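Local coordinates for protein methylxanthine N1-demethylase NdmA (Pseudomonas putida, PDB 6ICN) that catalyses the NADH-dependent N1-demethylation of caffeine to theobromine and formaldehyde, the first step of caffeine breakdown, as a Rieske non-heme iron oxygenase, at residues 191-200 against 299-310; 63-71 against 91-99. One frame throughout, in Å; residues are numbered along the deposited sequence.

Contact 1 of 2, residues 191-200 against 299-310; sequences HFAFIHPGTL and FNDLVFAEDKPV. With CO (cobalt (II) ion), chain E; CFF (caffeine), chain F.
His-191, His-196 and Asp-307 meet at one cobalt(II) ion, forming the two-histidine, one-carboxylate facial triad of Rieske oxygenases, with cobalt where the enzyme would carry iron. NE2 of His-191 and NE2 of His-196 bind the metal, the latter at 2.0 Å. From helix 293-313 Asp-307 chelates it with both oxygens, OD1 at 2.1 Å from the cobalt, its carboxylate turned 77° from the His-196 ring; OD1 is also held by Asn-185. A water supplies the fifth donor atom.

A second carboxylate fixes His-196 from behind. Its ND1 donates to OE1 of Glu-306 at 2.7 Å, nearly straight at 170° and in the ring plane, reaching the oxygen on its anti side. With ND1 engaged in this way, the rotation of the ring is fixed and NE2 is presented to the cobalt. OE2 uses its syn lone pair to accept from OG1 of Thr-199 at 2.8 Å, and a water links it to the backbone N of Gly-198, so three donors grip this carboxylate.

Small apolar groups hold the His-196 ring on both faces, CG2 of Ile-195 against one and CD1 of Leu-200 against the other. Thr-199 suits its place by having two unlike branches: with OG1 beside its backbone N (chi1 -54°), CG2 lies against CE1 of Phe-299. Leu-200 and Val-303 also line the caffeine pocket, together with Phe-192, Asn-300 and Phe-304. At the far end, CD1 of Ile-195 meets Val-310 tip to tip, near Pro-100 and Tyr-101 of a neighbouring subunit. OD1 of Asn-300 lies 3.0 Å from C8 of caffeine.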
loop_
_atom_site.group_PDB
_atom_site.type_symbol
_atom_site.label_atom_id
_atom_site.label_comp_id
_atom_site.label_asym_id
_atom_site.label_seq_id
_atom_site.Cartn_x
_atom_site.Cartn_y
_atom_site.Cartn_z
ATOM N N HIS A 191 23.763 15.416 -25.313
ATOM C CA HIS A 191 23.469 14.468 -24.248
ATOM C C HIS A 191 23.244 13.050 -24.745
ATOM O O HIS A 191 23.325 12.116 -23.933
ATOM C CB HIS A 191 22.241 14.927 -23.443
ATOM C CG HIS A 191 20.921 14.584 -24.075
ATOM N ND1 HIS A 191 20.421 15.241 -25.178
ATOM C CD2 HIS A 191 19.983 13.666 -23.731
ATOM C CE1 HIS A 191 19.246 14.730 -25.503
ATOM N NE2 HIS A 191 18.951 13.781 -24.632
ATOM N N PHE A 192 22.984 12.870 -26.054
ATOM C CA PHE A 192 22.639 11.543 -26.564
ATOM C C PHE A 192 23.665 10.509 -26.131
ATOM O O PHE A 192 23.314 9.407 -25.695
ATOM C CB PHE A 192 22.528 11.550 -28.097
ATOM C CG PHE A 192 21.383 12.375 -28.644
ATOM C CD1 PHE A 192 20.074 11.953 -28.515
ATOM C CD2 PHE A 192 21.622 13.556 -29.327
ATOM C CE1 PHE A 192 19.025 12.694 -29.035
ATOM C CE2 PHE A 192 20.569 14.311 -29.856
ATOM C CZ PHE A 192 19.265 13.881 -29.700
ATOM N N ALA A 193 24.953 10.856 -26.217
ATOM C CA ALA A 193 25.996 9.895 -25.898
ATOM C C ALA A 193 26.010 9.494 -24.429
ATOM O O ALA A 193 26.475 8.401 -24.113
ATOM C CB ALA A 193 27.365 10.459 -26.304
ATOM N N PHE A 194 25.483 10.330 -23.529
ATOM C CA PHE A 194 25.525 10.058 -22.097
ATOM C C PHE A 194 24.203 9.575 -21.511
ATOM O O PHE A 194 24.209 8.778 -20.569
ATOM C CB PHE A 194 25.996 11.320 -21.379
ATOM C CG PHE A 194 27.378 11.687 -21.768
ATOM C CD1 PHE A 194 28.447 11.000 -21.211
ATOM C CD2 PHE A 194 27.620 12.647 -22.740
ATOM C CE1 PHE A 194 29.731 11.275 -21.612
ATOM C CE2 PHE A 194 28.910 12.936 -23.141
ATOM C CZ PHE A 194 29.966 12.251 -22.567
ATOM N N ILE A 195 23.078 10.008 -22.062
ATOM C CA ILE A 195 21.776 9.641 -21.508
ATOM C C ILE A 195 21.186 8.496 -22.324
ATOM O O ILE A 195 20.468 7.642 -21.778
ATOM C CB ILE A 195 20.855 10.873 -21.452
ATOM C CG1 ILE A 195 21.342 11.817 -20.345
ATOM C CG2 ILE A 195 19.373 10.495 -21.200
ATOM C CD1 ILE A 195 20.331 12.829 -19.919
ATOM N N HIS A 196 21.541 8.426 -23.622
ATOM C CA HIS A 196 20.973 7.425 -24.532
ATOM C C HIS A 196 22.013 6.544 -25.235
ATOM O O HIS A 196 21.863 6.281 -26.437
ATOM C CB HIS A 196 20.138 8.116 -25.614
ATOM C CG HIS A 196 19.104 9.066 -25.083
ATOM N ND1 HIS A 196 18.018 8.654 -24.334
ATOM C CD2 HIS A 196 18.969 10.402 -25.237
ATOM C CE1 HIS A 196 17.274 9.702 -24.029
ATOM N NE2 HIS A 196 17.837 10.781 -24.553
ATOM N N PRO A 197 23.047 6.047 -24.547
ATOM C CA PRO A 197 24.094 5.306 -25.277
ATOM C C PRO A 197 23.603 4.012 -25.906
ATOM O O PRO A 197 23.947 3.718 -27.057
ATOM C CB PRO A 197 25.158 5.052 -24.201
ATOM C CG PRO A 197 24.400 5.044 -22.932
ATOM C CD PRO A 197 23.328 6.083 -23.101
ATOM N N GLY A 198 22.809 3.216 -25.201
ATOM C CA GLY A 198 22.369 2.016 -25.904
ATOM C C GLY A 198 21.373 2.272 -27.020
ATOM O O GLY A 198 21.129 1.379 -27.839
ATOM N N THR A 199 20.843 3.484 -27.104
ATOM C CA THR A 199 19.494 3.704 -27.593
ATOM C C THR A 199 19.430 4.643 -28.783
ATOM O O THR A 199 18.801 4.308 -29.798
ATOM C CB THR A 199 18.661 4.244 -26.416
ATOM O OG1 THR A 199 18.790 3.330 -25.315
ATOM C CG2 THR A 199 17.204 4.378 -26.788
ATOM N N LEU A 200 20.058 5.815 -28.688
ATOM C CA LEU A 200 20.075 6.774 -29.789
ATOM C C LEU A 200 21.456 7.000 -30.383
ATOM O O LEU A 200 21.575 7.137 -31.599
ATOM C CB LEU A 200 19.494 8.121 -29.333
ATOM C CG LEU A 200 17.969 8.092 -29.219
ATOM C CD1 LEU A 200 17.425 9.395 -28.649
ATOM C CD2 LEU A 200 17.348 7.777 -30.584
ATOM N N PHE A 299 10.044 1.977 -27.685
ATOM C CA PHE A 299 11.302 2.695 -27.874
ATOM C C PHE A 299 11.189 4.144 -27.393
ATOM O O PHE A 299 12.056 4.634 -26.657
ATOM C CB PHE A 299 11.714 2.654 -29.340
ATOM C CG PHE A 299 13.031 3.320 -29.599
ATOM C CD1 PHE A 299 14.213 2.652 -29.349
ATOM C CD2 PHE A 299 13.080 4.624 -30.056
ATOM C CE1 PHE A 299 15.439 3.272 -29.567
ATOM C CE2 PHE A 299 14.297 5.248 -30.277
ATOM C CZ PHE A 299 15.474 4.571 -30.031
ATOM N N ASN A 300 10.124 4.845 -27.792
ATOM C CA ASN A 300 9.938 6.219 -27.312
ATOM C C ASN A 300 9.875 6.263 -25.789
ATOM O O ASN A 300 10.484 7.133 -25.158
ATOM C CB ASN A 300 8.663 6.834 -27.911
ATOM C CG ASN A 300 8.748 6.993 -29.416
ATOM O OD1 ASN A 300 9.830 7.165 -29.969
ATOM N ND2 ASN A 300 7.606 6.901 -30.089
ATOM N N ASP A 301 9.133 5.327 -25.182
ATOM C CA ASP A 301 9.012 5.303 -23.733
ATOM C C ASP A 301 10.366 5.073 -23.072
ATOM O O ASP A 301 10.651 5.639 -22.007
ATOM C CB ASP A 301 8.026 4.213 -23.312
ATOM C CG ASP A 301 6.571 4.570 -23.619
ATOM O OD1 ASP A 301 6.284 5.729 -23.997
ATOM O OD2 ASP A 301 5.729 3.661 -23.468
ATOM N N LEU A 302 11.211 4.244 -23.689
ATOM C CA LEU A 302 12.557 3.999 -23.164
ATOM C C LEU A 302 13.400 5.271 -23.198
ATOM O O LEU A 302 14.061 5.619 -22.207
ATOM C CB LEU A 302 13.220 2.876 -23.978
ATOM C CG LEU A 302 14.697 2.577 -23.715
ATOM C CD1 LEU A 302 14.890 2.170 -22.254
ATOM C CD2 LEU A 302 15.224 1.507 -24.678
ATOM N N VAL A 303 13.373 5.977 -24.334
ATOM C CA VAL A 303 14.059 7.268 -24.456
ATOM C C VAL A 303 13.595 8.224 -23.365
ATOM O O VAL A 303 14.407 8.840 -22.662
ATOM C CB VAL A 303 13.818 7.860 -25.858
ATOM C CG1 VAL A 303 14.296 9.325 -25.926
ATOM C CG2 VAL A 303 14.517 7.015 -26.933
ATOM N N PHE A 304 12.280 8.345 -23.184
ATOM C CA PHE A 304 11.778 9.270 -22.176
ATOM C C PHE A 304 12.197 8.837 -20.771
ATOM O O PHE A 304 12.506 9.680 -19.925
ATOM C CB PHE A 304 10.258 9.395 -22.282
ATOM C CG PHE A 304 9.774 10.085 -23.555
ATOM C CD1 PHE A 304 10.560 11.030 -24.211
ATOM C CD2 PHE A 304 8.519 9.777 -24.081
ATOM C CE1 PHE A 304 10.095 11.669 -25.388
ATOM C CE2 PHE A 304 8.052 10.410 -25.255
ATOM C CZ PHE A 304 8.839 11.356 -25.898
ATOM N N ALA A 305 12.205 7.521 -20.502
ATOM C CA ALA A 305 12.630 7.049 -19.185
ATOM C C ALA A 305 14.100 7.344 -18.941
ATOM O O ALA A 305 14.497 7.557 -17.788
ATOM C CB ALA A 305 12.378 5.546 -19.033
ATOM N N GLU A 306 14.921 7.335 -20.003
ATOM C CA GLU A 306 16.333 7.700 -19.859
ATOM C C GLU A 306 16.499 9.189 -19.537
ATOM O O GLU A 306 17.287 9.559 -18.651
ATOM C CB GLU A 306 17.099 7.309 -21.126
ATOM C CG GLU A 306 17.207 5.768 -21.285
ATOM C CD GLU A 306 17.787 5.310 -22.628
ATOM O OE1 GLU A 306 17.795 6.091 -23.608
ATOM O OE2 GLU A 306 18.206 4.128 -22.711
ATOM N N ASP A 307 15.729 10.060 -20.206
ATOM C CA ASP A 307 15.823 11.498 -19.927
ATOM C C ASP A 307 15.268 11.878 -18.553
ATOM O O ASP A 307 15.839 12.733 -17.870
ATOM C CB ASP A 307 15.075 12.295 -21.008
ATOM C CG ASP A 307 15.848 12.392 -22.302
ATOM O OD1 ASP A 307 16.981 12.888 -22.281
ATOM O OD2 ASP A 307 15.324 11.987 -23.357
ATOM N N LYS A 308 14.134 11.292 -18.149
ATOM C CA LYS A 308 13.317 11.848 -17.066
ATOM C C LYS A 308 14.070 12.140 -15.766
ATOM O O LYS A 308 13.945 13.260 -15.248
ATOM C CB LYS A 308 12.135 10.896 -16.817
ATOM C CG LYS A 308 11.176 11.363 -15.717
ATOM C CD LYS A 308 10.042 10.321 -15.541
ATOM C CE LYS A 308 9.050 10.729 -14.437
ATOM N NZ LYS A 308 9.670 10.608 -13.084
ATOM N N PRO A 309 14.838 11.213 -15.183
ATOM C CA PRO A 309 15.430 11.519 -13.870
ATOM C C PRO A 309 16.428 12.667 -13.932
ATOM O O PRO A 309 16.505 13.477 -13.001
ATOM C CB PRO A 309 16.093 10.199 -13.465
ATOM C CG PRO A 309 16.197 9.392 -14.703
ATOM C CD PRO A 309 15.069 9.814 -15.583
ATOM N N VAL A 310 17.177 12.759 -15.027
ATOM C CA VAL A 310 18.176 13.820 -15.127
ATOM C C VAL A 310 17.502 15.164 -15.310
ATOM O O VAL A 310 17.881 16.161 -14.672
ATOM C CB VAL A 310 19.162 13.498 -16.263
ATOM C CG1 VAL A 310 20.219 14.602 -16.403
ATOM C CG2 VAL A 310 19.809 12.139 -16.012
HETATM CO CO CO E . 17.167 12.704 -24.368
HETATM N N1 CFF F . 14.487 12.679 -29.371
HETATM C C2 CFF F . 15.143 12.292 -30.511
HETATM C C10 CFF F . 14.855 13.921 -28.714
HETATM C C6 CFF F . 13.514 11.924 -28.853
HETATM N N3 CFF F . 14.806 11.131 -31.128
HETATM O O11 CFF F . 16.013 12.972 -30.964
HETATM C C12 CFF F . 15.500 10.707 -32.341
HETATM C C4 CFF F . 13.822 10.362 -30.606
HETATM C C5 CFF F . 13.171 10.746 -29.490
HETATM N N9 CFF F . 13.298 9.190 -31.006
HETATM O O13 CFF F . 12.942 12.268 -27.855
HETATM N N7 CFF F . 12.242 9.813 -29.211
HETATM C C8 CFF F . 12.323 8.856 -30.144
HETATM C C14 CFF F . 11.223 9.588 -28.200
HETATM O O HOH W 1 20.991 3.912 -22.876
HETATM O O HOH W 2 16.023 14.078 -25.468
#

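Contact 2 of 2, residues 63-71 against 91-99; sequences QLVVAKLGD and TVSGNRLQC. With FES (Fe2/s2 (inorganic) cluster), chain D.
Leu-69 lies along the turn that joins the two short strands opposite it, CD1 against the backbone of Asn-95, CD2 against both the Arg-96 carbonyl and Val-92. CD1 rests 3.7 Å from the carbonyl O of Asn-95, while CD2 comes to 3.6 Å from the O of Arg-96, both van der Waals contacts; CD2 also touches CG1 of Val-92 at 3.8 Å. Having CG beside the backbone N (chi1 -59°) sends both methyls into this corner, where the apolar contact with Val-92 suits a leucine. Val-92 spreads its own branches along strand 63-69: CG1 lies near the O of Lys-68, and CG2 meets the single methyl, CB, of Ala-67 at 3.9 Å. Were Leu-69 cut back to an alanine, CG1 of Val-92 would probably lose its methyl partner and a gap would be likely to open over the turn.

This is the Rieske domain: one edge of its cluster-binding subdomain, the hairpin of strands 91-93 and 96-98, packs against strand 62-69 of the larger antiparallel sheet. The hairpin closes through a type II' turn from Ser-93 to Arg-96, with Gly-94 meeting the positive phi required at the turn's second position. Between the backbones, one water donates to the O of Lys-68 at 2.7 Å and to the O of Gly-94, and accepts from the N of Gly-70. Gly-70 is also at positive phi, a conformation that glycine takes up easily.

Further along, Leu-97 and Val-65 point at each other tip to tip, CD2 to CG1 at 4.0 Å. The leucine's CG lies opposite its backbone N (chi1 179°), carrying the methyls across to the valine. Two residues on, Cys-99 binds iron FE1 of the [2Fe-2S] cluster through SG at 2.3 Å, sharing that metal with Cys-80.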
loop_
_atom_site.group_PDB
_atom_site.type_symbol
_atom_site.label_atom_id
_atom_site.label_comp_id
_atom_site.label_asym_id
_atom_site.label_seq_id
_atom_site.Cartn_x
_atom_site.Cartn_y
_atom_site.Cartn_z
ATOM N N GLN A 63 -7.119 26.838 -13.822
ATOM C CA GLN A 63 -7.981 25.657 -13.797
ATOM C C GLN A 63 -9.092 25.849 -14.820
ATOM O O GLN A 63 -9.940 26.727 -14.660
ATOM C CB GLN A 63 -8.555 25.437 -12.404
ATOM C CG GLN A 63 -7.496 25.205 -11.355
ATOM C CD GLN A 63 -8.112 24.882 -10.009
ATOM O OE1 GLN A 63 -8.493 23.751 -9.761
ATOM N NE2 GLN A 63 -8.219 25.876 -9.149
ATOM N N LEU A 64 -9.085 25.023 -15.859
ATOM C CA LEU A 64 -10.017 25.137 -16.969
ATOM C C LEU A 64 -10.819 23.853 -17.124
ATOM O O LEU A 64 -10.460 22.803 -16.583
ATOM C CB LEU A 64 -9.259 25.427 -18.266
ATOM C CG LEU A 64 -8.234 26.564 -18.231
ATOM C CD1 LEU A 64 -7.470 26.652 -19.542
ATOM C CD2 LEU A 64 -8.907 27.887 -17.875
ATOM N N VAL A 65 -11.911 23.935 -17.881
ATOM C CA VAL A 65 -12.696 22.758 -18.232
ATOM C C VAL A 65 -12.917 22.759 -19.739
ATOM O O VAL A 65 -13.202 23.810 -20.331
ATOM C CB VAL A 65 -14.029 22.732 -17.452
ATOM C CG1 VAL A 65 -14.845 24.022 -17.712
ATOM C CG2 VAL A 65 -14.830 21.481 -17.780
ATOM N N VAL A 66 -12.764 21.591 -20.355
ATOM C CA VAL A 66 -12.986 21.399 -21.786
ATOM C C VAL A 66 -14.197 20.499 -21.971
ATOM O O VAL A 66 -14.365 19.512 -21.241
ATOM C CB VAL A 66 -11.752 20.788 -22.474
ATOM C CG1 VAL A 66 -12.049 20.438 -23.926
ATOM C CG2 VAL A 66 -10.566 21.770 -22.416
ATOM N N ALA A 67 -15.032 20.823 -22.965
ATOM C CA ALA A 67 -16.197 20.000 -23.274
ATOM C C ALA A 67 -16.500 20.113 -24.759
ATOM O O ALA A 67 -16.185 21.132 -25.393
ATOM C CB ALA A 67 -17.431 20.413 -22.456
ATOM N N LYS A 68 -17.126 19.071 -25.305
ATOM C CA LYS A 68 -17.615 19.095 -26.685
ATOM C C LYS A 68 -19.078 19.524 -26.660
ATOM O O LYS A 68 -19.953 18.762 -26.238
ATOM C CB LYS A 68 -17.427 17.731 -27.342
ATOM C CG LYS A 68 -17.966 17.685 -28.777
ATOM C CD LYS A 68 -16.854 17.647 -29.782
ATOM C CE LYS A 68 -17.379 17.787 -31.208
ATOM N NZ LYS A 68 -18.251 16.668 -31.612
ATOM N N LEU A 69 -19.341 20.766 -27.061
ATOM C CA LEU A 69 -20.679 21.358 -27.026
ATOM C C LEU A 69 -21.154 21.480 -28.471
ATOM O O LEU A 69 -20.697 22.361 -29.209
ATOM C CB LEU A 69 -20.667 22.717 -26.334
ATOM C CG LEU A 69 -20.165 22.704 -24.890
ATOM C CD1 LEU A 69 -20.358 24.101 -24.282
ATOM C CD2 LEU A 69 -20.918 21.650 -24.059
ATOM N N GLY A 70 -22.045 20.581 -28.875
ATOM C CA GLY A 70 -22.414 20.540 -30.281
ATOM C C GLY A 70 -21.203 20.154 -31.098
ATOM O O GLY A 70 -20.503 19.188 -30.782
ATOM N N ASP A 71 -20.903 20.940 -32.132
ATOM C CA ASP A 71 -19.796 20.633 -33.022
ATOM C C ASP A 71 -18.486 21.296 -32.600
ATOM O O ASP A 71 -17.500 21.214 -33.336
ATOM C CB ASP A 71 -20.157 21.045 -34.456
ATOM C CG ASP A 71 -21.160 20.105 -35.095
ATOM O OD1 ASP A 71 -21.070 18.880 -34.847
ATOM O OD2 ASP A 71 -22.037 20.584 -35.847
ATOM N N THR A 91 -22.077 18.059 -16.340
ATOM C CA THR A 91 -22.543 17.224 -17.439
ATOM C C THR A 91 -22.828 18.087 -18.664
ATOM O O THR A 91 -23.318 19.208 -18.537
ATOM C CB THR A 91 -23.814 16.454 -17.024
ATOM O OG1 THR A 91 -24.203 15.536 -18.060
ATOM C CG2 THR A 91 -24.937 17.386 -16.791
ATOM N N VAL A 92 -22.516 17.565 -19.844
ATOM C CA VAL A 92 -22.927 18.219 -21.084
ATOM C C VAL A 92 -24.396 17.900 -21.332
ATOM O O VAL A 92 -24.810 16.736 -21.288
ATOM C CB VAL A 92 -22.055 17.761 -22.263
ATOM C CG1 VAL A 92 -22.623 18.297 -23.590
ATOM C CG2 VAL A 92 -20.610 18.212 -22.063
ATOM N N SER A 93 -25.189 18.934 -21.594
ATOM C CA SER A 93 -26.625 18.780 -21.831
ATOM C C SER A 93 -26.941 19.584 -23.081
ATOM O O SER A 93 -26.838 20.814 -23.067
ATOM C CB SER A 93 -27.434 19.269 -20.628
ATOM O OG SER A 93 -28.823 19.239 -20.903
ATOM N N GLY A 94 -27.289 18.892 -24.163
ATOM C CA GLY A 94 -27.418 19.566 -25.441
ATOM C C GLY A 94 -26.082 20.172 -25.832
ATOM O O GLY A 94 -25.039 19.511 -25.810
ATOM N N ASN A 95 -26.103 21.454 -26.176
ATOM C CA ASN A 95 -24.897 22.192 -26.515
ATOM C C ASN A 95 -24.451 23.087 -25.368
ATOM O O ASN A 95 -23.836 24.136 -25.593
ATOM C CB ASN A 95 -25.122 23.006 -27.791
ATOM C CG ASN A 95 -25.412 22.110 -29.000
ATOM O OD1 ASN A 95 -25.409 20.878 -28.891
ATOM N ND2 ASN A 95 -25.666 22.729 -30.154
ATOM N N ARG A 96 -24.751 22.683 -24.132
ATOM C CA ARG A 96 -24.400 23.469 -22.954
ATOM C C ARG A 96 -23.694 22.599 -21.916
ATOM O O ARG A 96 -23.811 21.374 -21.915
ATOM C CB ARG A 96 -25.630 24.099 -22.304
ATOM C CG ARG A 96 -26.403 25.064 -23.220
ATOM C CD ARG A 96 -27.621 25.600 -22.492
ATOM N NE ARG A 96 -28.457 26.439 -23.351
ATOM C CZ ARG A 96 -29.721 26.727 -23.064
ATOM N NH1 ARG A 96 -30.271 26.249 -21.950
ATOM N NH2 ARG A 96 -30.432 27.490 -23.890
ATOM N N LEU A 97 -22.992 23.270 -21.007
ATOM C CA LEU A 97 -22.316 22.630 -19.880
ATOM C C LEU A 97 -23.086 22.971 -18.606
ATOM O O LEU A 97 -23.244 24.152 -18.260
ATOM C CB LEU A 97 -20.857 23.090 -19.780
ATOM C CG LEU A 97 -20.012 22.530 -18.619
ATOM C CD1 LEU A 97 -20.006 20.993 -18.650
ATOM C CD2 LEU A 97 -18.595 23.076 -18.703
ATOM N N GLN A 98 -23.551 21.937 -17.909
ATOM C CA GLN A 98 -24.419 22.082 -16.749
ATOM C C GLN A 98 -23.620 21.875 -15.466
ATOM O O GLN A 98 -22.957 20.845 -15.295
ATOM C CB GLN A 98 -25.563 21.073 -16.818
ATOM C CG GLN A 98 -26.510 21.118 -15.628
ATOM C CD GLN A 98 -27.719 20.247 -15.863
ATOM O OE1 GLN A 98 -28.410 20.392 -16.874
ATOM N NE2 GLN A 98 -27.977 19.335 -14.953
ATOM N N CYS A 99 -23.697 22.844 -14.571
ATOM C CA CYS A 99 -23.017 22.738 -13.284
ATOM C C CYS A 99 -23.647 21.633 -12.431
ATOM O O CYS A 99 -24.869 21.509 -12.388
ATOM C CB CYS A 99 -23.120 24.066 -12.540
ATOM S SG CYS A 99 -22.287 24.067 -10.936
HETATM FE FE1 FES D . -23.035 26.120 -10.129
HETATM FE FE2 FES D . -24.767 26.752 -8.198
HETATM S S1 FES D . -22.539 26.523 -8.021
HETATM S S2 FES D . -25.230 26.181 -10.272
HETATM O O HOH W 3 -22.409 18.270 -27.181
#

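In the fold
Contact 2 closes before contact 1 opens, and their centres lie 40 Å apart on opposite sides of the chain's centre, with nearest atoms about 22 Å from each other. They share no sheet: contact 2 joins a six-stranded and a four-stranded antiparallel sheet of the Rieske domain, whereas contact 1 sets helices 192-195 and 293-313 together in the catalytic domain, beside its seven-stranded sheet. Contact 1 holds all three protein ligands of the mononuclear metal, contact 2 one ligand of the cluster, Cys-99. Within a chain the metal centres are far apart, but His-102, a cluster ligand, of a neighbouring subunit packs on His-191, consistent with electrons passing between subunits, as in other Rieske oxygenases.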